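Local coordinates for mandelate racemase/muconate lactonizing protein (Alicyclobacillus acidocaldarius LAA1, PDB 3QLD) that is of unknown function but has the two-domain build of the enolase superfamily, an N-terminal alpha+beta domain packed on a TIM-like barrel, at residues Leu8-Leu13 / Glu28-Leu33; Glu47-Ala52 / Gly297-Thr302; Ala110-Val115 / Gly275-Thr280. All coordinates share one frame; numbering follows the deposited sequence.

How the contacts relate
Contact 1 lies within the N-terminal domain, while contacts 2 and 3 each join that domain to the barrel domain. Contacts 1 and 2 are about 10 Å apart between centres and touch directly: strand 25-38 is followed by strand 43-48 in the same sheet, Ile32 O is probably hydrogen-bonded to Cys48 N (2.8 Å), and Ala31 packs on Thr302. Contact 3 lies about 14 Å from contact 2 between centres and meets it where Cys48 CB is 3.8 Å from Ala110 CB; from contact 1 it stays about 19 Å away between centres. Loop 297-302 leaves the C-terminal end of a barrel strand, where enolase-superfamily members generally place their active site.

Contact 1: Leu8-Leu13 / Glu28-Leu33; sequences LHRLSL and EKQAIL
Arg10 and Gln30 join side chains across two antiparallel strands: Arg10 NH1 points its N-H at Gln30 OE1 (2.9 Å, 172° at the hydrogen), with guanidinium and amide nearly coplanar. The same NH1 forms a salt bridge with Asp62. Two residues on, Ser12 shares the face of Arg10 and Gln30. Its OG donates to Glu28 OE2 (2.7 Å), which receives it on its anti lone pair, the one pointing away from the other oxygen; chi1 of -178° swings OG beside the carbonyl carbon of Ser12, where Glu28 OE2 reaches it. Six backbone bonds form the ladder beneath, in reciprocal pairs at His9-Leu33, Leu11-Ala31 and Leu13-Lys29. Leu11 N to Ala31 O is 2.7 Å, whereas the return bond from Ala31 N to Leu11 O is longer, 3.0 Å. On the other face Leu11 CD2 rests on Leu33 CD1 (3.7 Å) and Leu11 CB faces Ala31 CB. This antiparallel pair belongs to the sheet of the N-terminal domain. Strand 369-376 flanks 8-13 and strand 43-48 flanks 28-33; helix 61-80 packs against Leu8 and Arg10, and helix 362-368 against His9, Leu11, Leu13 and Leu33.

Contact 2: Glu47-Ala52 / Gly297-Thr302; sequences ECVALA and GGMYET
Glu47 offers both carboxylate oxygens to Thr302, the N-cap residue of helix 303-313. Thr302 OG1 donates to Glu47 OE1 at 2.6 Å, approaching from above the carboxylate plane, while Thr302 N donates to Glu47 OE2 at 3.1 Å (153° at the hydrogen) on the lone pair facing the other oxygen. OE1 also accepts from Gly305 N, so at least two donors grip it and the carboxylate sits against the first turn of the helix. The hydroxyl is used twice as well: besides donating to Glu47, Thr302 OG1 accepts from Val304 N, the capping bond of that helix. Glu47 can span the gap because its side chain is extended, CG anti to the backbone N (chi1 176°) and CD anti to CA. Within the loop, Met299, a selenomethionine, is modelled in two conformers; in the one described its N donates to Glu301 OE1 (2.6 Å). Glu301 O is taken by Arg306 NH2. The side chains of Val49, Met299 and Leu51 form the apolar part. Met299 bends its chain at chi2 and chi3, and in the conformer described its CG lies 3.9 Å from Val49 CB, with the two side chains crossing at about a right angle. Its terminal CE, next to Leu51, is doubtfully placed, being only 2.7 Å from Val49 O. Val49 CG1 touches Glu301 CG at 4.2 Å. The contact is thus an interdomain seam, polar at the helix cap and apolar among Val49, Met299 and Leu51. Strand 25-38 borders it through Leu33 on Glu47 and Ala31 on Thr302, helix 105-123 reaches Val49 and Met299 through Met106, and helix 61-80 lies behind Cys48 and Ala50.

Contact 3: Ala110-Val115 / Gly275-Thr280; sequences AIEMAV and GGFGAT
Glu112 accepts the first two N-H groups of helix 277-289, whose N-cap is Gly276, so that a side chain from a helix of the N-terminal domain meets the start of a barrel helix. Phe277 N donates to Glu112 OE1 (2.8 Å, 159° at the hydrogen) and Gly278 N to Glu112 OE2 (2.9 Å, 167°), both arriving on the syn side and somewhat out of the carboxylate plane. This two-point grip fixes the rotation of the carboxylate. CG of Glu112 lies anti to the backbone N (chi1 -167°), and a bend at chi2 turns the carboxylate to face the helix start. Gly276 has no side chain, and OE1 comes within 3.3 Å of its CA. Beside the polar pair, Met113, a selenomethionine, lies over one face of the Phe277 ring. Its CG makes a CH-pi contact 4.0 Å from the ring centroid, and its selenium stands 4.8 Å from that centroid, a Met-aromatic contact above the ring face, at a distance. The ring also meets His308 and Trp116 edge-to-face. Gly275 ends the preceding helix 271-274 in a Schellman motif with positive phi, and so leads the chain into N-cap residue Gly276. Trp116 NE1 makes a weak hydrogen bond to Glu112 OE2. One water links the parts: it donates to Gly275 O at 2.8 Å, accepts from Ala279 N, and donates only weakly to Glu112 OE2. Gly276 O is held from opposite faces of its plane by Thr280 N and by Thr280 OG1, the latter at 2.7 Å.

Contact 1: Leu8-Leu13 / Glu28-Leu33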
loop_
_atom_site.group_PDB
_atom_site.type_symbol
_atom_site.label_atom_id
_atom_site.label_comp_id
_atom_site.label_asym_id
_atom_site.label_seq_id
_atom_site.Cartn_x
_atom_site.Cartn_y
_atom_site.Cartn_z
ATOM N N LEU A 8 23.438 -1.542 -2.906
ATOM C CA LEU A 8 22.286 -2.441 -2.894
ATOM C C LEU A 8 22.655 -3.655 -3.633
ATOM O O LEU A 8 23.155 -3.617 -4.768
ATOM C CB LEU A 8 21.069 -1.780 -3.562
ATOM C CG LEU A 8 20.707 -0.396 -3.042
ATOM C CD1 LEU A 8 19.577 0.249 -3.891
ATOM C CD2 LEU A 8 20.201 -0.673 -1.665
ATOM N N HIS A 9 22.333 -4.783 -3.025
ATOM C CA HIS A 9 22.629 -6.029 -3.620
ATOM C C HIS A 9 21.322 -6.766 -3.846
ATOM O O HIS A 9 20.626 -7.069 -2.894
ATOM C CB HIS A 9 23.400 -6.892 -2.607
ATOM C CG HIS A 9 24.660 -6.258 -2.114
ATOM N ND1 HIS A 9 25.856 -6.383 -2.802
ATOM C CD2 HIS A 9 24.919 -5.488 -1.026
ATOM C CE1 HIS A 9 26.808 -5.730 -2.141
ATOM N NE2 HIS A 9 26.260 -5.157 -1.072
ATOM N N ARG A 10 21.054 -7.144 -5.082
ATOM C CA ARG A 10 19.943 -8.044 -5.411
ATOM C C ARG A 10 20.403 -9.488 -5.507
ATOM O O ARG A 10 21.279 -9.830 -6.324
ATOM C CB ARG A 10 19.238 -7.613 -6.719
ATOM C CG ARG A 10 17.827 -8.175 -6.742
ATOM C CD ARG A 10 17.185 -7.766 -8.057
ATOM N NE ARG A 10 15.946 -8.482 -8.193
ATOM C CZ ARG A 10 14.881 -7.958 -8.773
ATOM N NH1 ARG A 10 13.751 -8.662 -8.826
ATOM N NH2 ARG A 10 14.972 -6.727 -9.245
ATOM N N LEU A 11 19.833 -10.339 -4.662
ATOM C CA LEU A 11 20.309 -11.672 -4.481
ATOM C C LEU A 11 19.280 -12.684 -4.962
ATOM O O LEU A 11 18.051 -12.435 -4.928
ATOM C CB LEU A 11 20.607 -11.920 -3.000
ATOM C CG LEU A 11 22.009 -11.643 -2.452
ATOM C CD1 LEU A 11 22.537 -10.294 -2.776
ATOM C CD2 LEU A 11 22.069 -11.910 -0.956
ATOM N N SER A 12 19.781 -13.832 -5.413
ATOM C CA SER A 12 18.920 -14.967 -5.682
ATOM C C SER A 12 19.566 -16.184 -5.008
ATOM O O SER A 12 20.639 -16.586 -5.439
ATOM C CB SER A 12 18.813 -15.214 -7.162
ATOM O OG SER A 12 17.922 -16.314 -7.373
ATOM N N LEU A 13 18.934 -16.733 -3.957
ATOM C CA LEU A 13 19.525 -17.854 -3.180
ATOM C C LEU A 13 18.808 -19.191 -3.464
ATOM O O LEU A 13 17.602 -19.313 -3.260
ATOM C CB LEU A 13 19.464 -17.591 -1.661
ATOM C CG LEU A 13 20.422 -16.645 -0.936
ATOM C CD1 LEU A 13 20.062 -15.216 -1.287
ATOM C CD2 LEU A 13 20.283 -16.853 0.558
ATOM N N GLU A 28 14.018 -20.638 -5.877
ATOM C CA GLU A 28 15.045 -19.674 -5.391
ATOM C C GLU A 28 14.407 -18.502 -4.655
ATOM O O GLU A 28 13.335 -18.033 -5.066
ATOM C CB GLU A 28 15.956 -19.138 -6.509
ATOM C CG GLU A 28 16.619 -20.219 -7.419
ATOM C CD GLU A 28 18.141 -20.029 -7.705
ATOM O OE1 GLU A 28 18.815 -21.067 -7.848
ATOM O OE2 GLU A 28 18.684 -18.898 -7.824
ATOM N N LYS A 29 15.078 -18.034 -3.594
ATOM C CA LYS A 29 14.645 -16.873 -2.807
ATOM C C LYS A 29 15.335 -15.613 -3.283
ATOM O O LYS A 29 16.572 -15.512 -3.217
ATOM C CB LYS A 29 14.932 -17.064 -1.294
ATOM C CG LYS A 29 14.540 -15.857 -0.354
ATOM C CD LYS A 29 12.997 -15.735 -0.236
ATOM C CE LYS A 29 12.536 -14.656 0.775
ATOM N NZ LYS A 29 13.348 -13.410 0.660
ATOM N N GLN A 30 14.550 -14.667 -3.778
ATOM C CA GLN A 30 15.082 -13.359 -4.119
ATOM C C GLN A 30 15.094 -12.489 -2.883
ATOM O O GLN A 30 14.171 -12.492 -2.045
ATOM C CB GLN A 30 14.285 -12.647 -5.204
ATOM C CG GLN A 30 14.242 -13.415 -6.549
ATOM C CD GLN A 30 13.489 -12.596 -7.609
ATOM O OE1 GLN A 30 13.803 -11.424 -7.869
ATOM N NE2 GLN A 30 12.471 -13.202 -8.184
ATOM N N ALA A 31 16.155 -11.730 -2.750
ATOM C CA ALA A 31 16.307 -10.890 -1.591
ATOM C C ALA A 31 17.053 -9.637 -1.971
ATOM O O ALA A 31 17.820 -9.661 -2.949
ATOM C CB ALA A 31 17.074 -11.697 -0.489
ATOM N N ILE A 32 16.880 -8.542 -1.223
ATOM C CA ILE A 32 17.692 -7.302 -1.462
ATOM C C ILE A 32 18.447 -6.984 -0.168
ATOM O O ILE A 32 17.783 -6.866 0.930
ATOM C CB ILE A 32 16.809 -6.087 -1.813
ATOM C CG1 ILE A 32 16.162 -6.237 -3.203
ATOM C CG2 ILE A 32 17.655 -4.792 -1.875
ATOM C CD1 ILE A 32 15.125 -5.057 -3.463
ATOM N N LEU A 33 19.782 -6.936 -0.228
ATOM C CA LEU A 33 20.536 -6.409 0.948
ATOM C C LEU A 33 21.019 -5.011 0.781
ATOM O O LEU A 33 21.471 -4.614 -0.317
ATOM C CB LEU A 33 21.701 -7.340 1.292
ATOM C CG LEU A 33 21.368 -8.827 1.508
ATOM C CD1 LEU A 33 22.685 -9.596 1.849
ATOM C CD2 LEU A 33 20.430 -8.954 2.685
#

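Contact 2: Glu47-Ala52 / Gly297-Thr302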
loop_
_atom_site.group_PDB
_atom_site.type_symbol
_atom_site.label_atom_id
_atom_site.label_comp_id
_atom_site.label_asym_id
_atom_site.label_seq_id
_atom_site.Cartn_x
_atom_site.Cartn_y
_atom_site.Cartn_z
ATOM N N GLU A 47 18.152 -6.269 5.416
ATOM C CA GLU A 47 17.527 -7.017 4.316
ATOM C C GLU A 47 16.192 -6.400 4.049
ATOM O O GLU A 47 15.441 -6.135 4.998
ATOM C CB GLU A 47 17.331 -8.488 4.657
ATOM C CG GLU A 47 16.609 -9.271 3.577
ATOM C CD GLU A 47 16.632 -10.778 3.862
ATOM O OE1 GLU A 47 17.433 -11.209 4.706
ATOM O OE2 GLU A 47 15.865 -11.551 3.264
ATOM N N CYS A 48 15.906 -6.083 2.783
ATOM C CA CYS A 48 14.492 -5.716 2.432
ATOM C C CYS A 48 13.663 -7.020 2.288
ATOM O O CYS A 48 14.042 -7.867 1.492
ATOM C CB CYS A 48 14.507 -4.858 1.158
ATOM S SG CYS A 48 12.773 -4.427 0.687
ATOM N N VAL A 49 12.615 -7.222 3.111
ATOM C CA VAL A 49 11.958 -8.498 3.167
ATOM C C VAL A 49 10.841 -8.671 2.141
ATOM O O VAL A 49 10.116 -9.678 2.184
ATOM C CB VAL A 49 11.316 -8.784 4.597
ATOM C CG1 VAL A 49 12.438 -8.896 5.699
ATOM C CG2 VAL A 49 10.341 -7.736 4.991
ATOM N N ALA A 50 10.663 -7.687 1.271
ATOM C CA ALA A 50 9.656 -7.843 0.178
ATOM C C ALA A 50 9.833 -9.171 -0.582
ATOM O O ALA A 50 10.968 -9.494 -1.040
ATOM C CB ALA A 50 9.718 -6.643 -0.806
ATOM N N LEU A 51 8.767 -9.937 -0.782
ATOM C CA LEU A 51 8.822 -11.184 -1.522
ATOM C C LEU A 51 8.792 -10.988 -3.062
ATOM O O LEU A 51 8.518 -9.889 -3.565
ATOM C CB LEU A 51 7.612 -12.038 -1.136
ATOM C CG LEU A 51 7.547 -12.214 0.378
ATOM C CD1 LEU A 51 6.311 -12.992 0.737
ATOM C CD2 LEU A 51 8.875 -12.911 0.862
ATOM N N ALA A 52 9.046 -12.049 -3.808
ATOM C CA ALA A 52 9.164 -11.871 -5.272
ATOM C C ALA A 52 7.801 -11.450 -5.868
ATOM O O ALA A 52 7.752 -10.665 -6.808
ATOM C CB ALA A 52 9.601 -13.192 -5.947
ATOM N N GLY A 297 7.391 -13.126 13.379
ATOM C CA GLY A 297 7.115 -14.094 12.319
ATOM C C GLY A 297 8.254 -14.066 11.324
ATOM O O GLY A 297 9.142 -13.225 11.444
ATOM N N GLY A 298 8.201 -14.914 10.295
ATOM C CA GLY A 298 9.275 -14.995 9.289
ATOM C C GLY A 298 8.882 -14.690 7.849
ATOM O O GLY A 298 7.701 -14.736 7.490
HETATM N N MSE A 299 9.885 -14.372 7.031
HETATM C CA MSE A 299 9.706 -14.072 5.611
HETATM C C MSE A 299 10.700 -14.879 4.750
HETATM O O MSE A 299 11.069 -14.434 3.663
HETATM C CB MSE A 299 9.983 -12.594 5.370
HETATM C CG MSE A 299 9.175 -11.613 6.225
HETATM SE SE MSE A 299 7.470 -11.320 5.354
HETATM C CE MSE A 299 8.004 -10.381 3.726
ATOM N N TYR A 300 11.154 -16.037 5.225
ATOM C CA TYR A 300 12.164 -16.856 4.505
ATOM C C TYR A 300 13.468 -16.036 4.317
ATOM O O TYR A 300 14.215 -16.138 3.314
ATOM C CB TYR A 300 11.575 -17.453 3.208
ATOM C CG TYR A 300 10.644 -18.641 3.473
ATOM C CD1 TYR A 300 10.992 -19.934 3.059
ATOM C CD2 TYR A 300 9.428 -18.480 4.185
ATOM C CE1 TYR A 300 10.145 -21.037 3.311
ATOM C CE2 TYR A 300 8.575 -19.577 4.453
ATOM C CZ TYR A 300 8.947 -20.853 4.010
ATOM O OH TYR A 300 8.116 -21.921 4.231
ATOM N N GLU A 301 13.746 -15.256 5.356
ATOM C CA GLU A 301 14.822 -14.244 5.343
ATOM C C GLU A 301 16.188 -14.886 5.053
ATOM O O GLU A 301 16.448 -15.980 5.514
ATOM C CB GLU A 301 14.978 -13.522 6.701
ATOM C CG GLU A 301 13.889 -12.550 7.138
ATOM C CD GLU A 301 12.593 -13.221 7.615
ATOM O OE1 GLU A 301 12.461 -14.469 7.625
ATOM O OE2 GLU A 301 11.663 -12.452 7.951
ATOM N N THR A 302 17.063 -14.192 4.321
ATOM C CA THR A 302 18.499 -14.525 4.451
ATOM C C THR A 302 19.020 -14.278 5.868
ATOM O O THR A 302 18.328 -13.778 6.807
ATOM C CB THR A 302 19.428 -13.713 3.535
ATOM O OG1 THR A 302 19.686 -12.469 4.194
ATOM C CG2 THR A 302 18.806 -13.461 2.082
#

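Contact 3: Ala110-Val115 / Gly275-Thr280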
loop_
_atom_site.group_PDB
_atom_site.type_symbol
_atom_site.label_atom_id
_atom_site.label_comp_id
_atom_site.label_asym_id
_atom_site.label_seq_id
_atom_site.Cartn_x
_atom_site.Cartn_y
_atom_site.Cartn_z
ATOM N N ALA A 110 14.284 -1.096 5.256
ATOM C CA ALA A 110 15.647 -1.508 4.919
ATOM C C ALA A 110 16.663 -0.364 5.173
ATOM O O ALA A 110 17.769 -0.586 5.689
ATOM C CB ALA A 110 15.732 -2.105 3.501
ATOM N N ILE A 111 16.277 0.852 4.826
ATOM C CA ILE A 111 17.090 2.007 5.136
ATOM C C ILE A 111 17.292 2.130 6.646
ATOM O O ILE A 111 18.450 2.080 7.159
ATOM C CB ILE A 111 16.436 3.272 4.574
ATOM C CG1 ILE A 111 16.328 3.127 3.055
ATOM C CG2 ILE A 111 17.230 4.541 4.988
ATOM C CD1 ILE A 111 17.707 3.076 2.376
ATOM N N GLU A 112 16.170 2.254 7.359
ATOM C CA GLU A 112 16.194 2.484 8.804
ATOM C C GLU A 112 17.019 1.409 9.553
ATOM O O GLU A 112 17.828 1.741 10.442
ATOM C CB GLU A 112 14.772 2.537 9.320
ATOM C CG GLU A 112 14.671 3.103 10.771
ATOM C CD GLU A 112 14.439 1.986 11.771
ATOM O OE1 GLU A 112 14.591 0.745 11.481
ATOM O OE2 GLU A 112 13.999 2.320 12.882
HETATM N N MSE A 113 16.833 0.148 9.201
HETATM C CA MSE A 113 17.490 -0.950 9.908
HETATM C C MSE A 113 19.010 -1.026 9.610
HETATM O O MSE A 113 19.800 -1.372 10.526
HETATM C CB MSE A 113 16.811 -2.275 9.634
HETATM C CG MSE A 113 15.400 -2.314 10.320
HETATM SE SE MSE A 113 14.231 -3.725 9.657
HETATM C CE MSE A 113 14.800 -5.331 10.503
ATOM N N ALA A 114 19.405 -0.667 8.378
ATOM C CA ALA A 114 20.848 -0.638 8.028
ATOM C C ALA A 114 21.493 0.498 8.845
ATOM O O ALA A 114 22.652 0.363 9.310
ATOM C CB ALA A 114 21.007 -0.429 6.539
ATOM N N VAL A 115 20.778 1.617 9.058
ATOM C CA VAL A 115 21.352 2.711 9.849
ATOM C C VAL A 115 21.538 2.315 11.356
ATOM O O VAL A 115 22.593 2.598 11.973
ATOM C CB VAL A 115 20.547 3.981 9.707
ATOM C CG1 VAL A 115 21.088 5.096 10.601
ATOM C CG2 VAL A 115 20.599 4.432 8.266
ATOM N N GLY A 275 7.983 -1.208 9.030
ATOM C CA GLY A 275 8.752 -0.001 8.791
ATOM C C GLY A 275 10.063 0.135 9.577
ATOM O O GLY A 275 10.722 1.216 9.515
ATOM N N GLY A 276 10.476 -0.929 10.254
ATOM C CA GLY A 276 11.803 -0.913 10.868
ATOM C C GLY A 276 11.768 -1.110 12.372
ATOM O O GLY A 276 10.724 -1.473 12.970
ATOM N N PHE A 277 12.909 -0.827 12.996
ATOM C CA PHE A 277 13.053 -1.100 14.445
ATOM C C PHE A 277 12.243 -0.106 15.258
ATOM O O PHE A 277 11.548 -0.506 16.179
ATOM C CB PHE A 277 14.528 -1.088 14.869
ATOM C CG PHE A 277 15.336 -2.298 14.442
ATOM C CD1 PHE A 277 14.957 -3.589 14.805
ATOM C CD2 PHE A 277 16.537 -2.148 13.773
ATOM C CE1 PHE A 277 15.708 -4.703 14.461
ATOM C CE2 PHE A 277 17.308 -3.272 13.425
ATOM C CZ PHE A 277 16.902 -4.537 13.750
ATOM N N GLY A 278 12.324 1.181 14.928
ATOM C CA GLY A 278 11.576 2.243 15.613
ATOM C C GLY A 278 10.058 2.017 15.547
ATOM O O GLY A 278 9.333 2.174 16.560
ATOM N N ALA A 279 9.573 1.651 14.359
ATOM C CA ALA A 279 8.155 1.261 14.216
ATOM C C ALA A 279 7.746 0.026 15.035
ATOM O O ALA A 279 6.642 0.002 15.640
ATOM C CB ALA A 279 7.744 1.146 12.732
ATOM N N THR A 280 8.626 -0.962 15.093
ATOM C CA THR A 280 8.414 -2.138 15.873
ATOM C C THR A 280 8.291 -1.778 17.387
ATOM O O THR A 280 7.382 -2.256 18.079
ATOM C CB THR A 280 9.547 -3.123 15.699
ATOM O OG1 THR A 280 9.579 -3.524 14.328
ATOM C CG2 THR A 280 9.328 -4.386 16.571
HETATM O O HOH W 1 11.085 2.359 12.066
#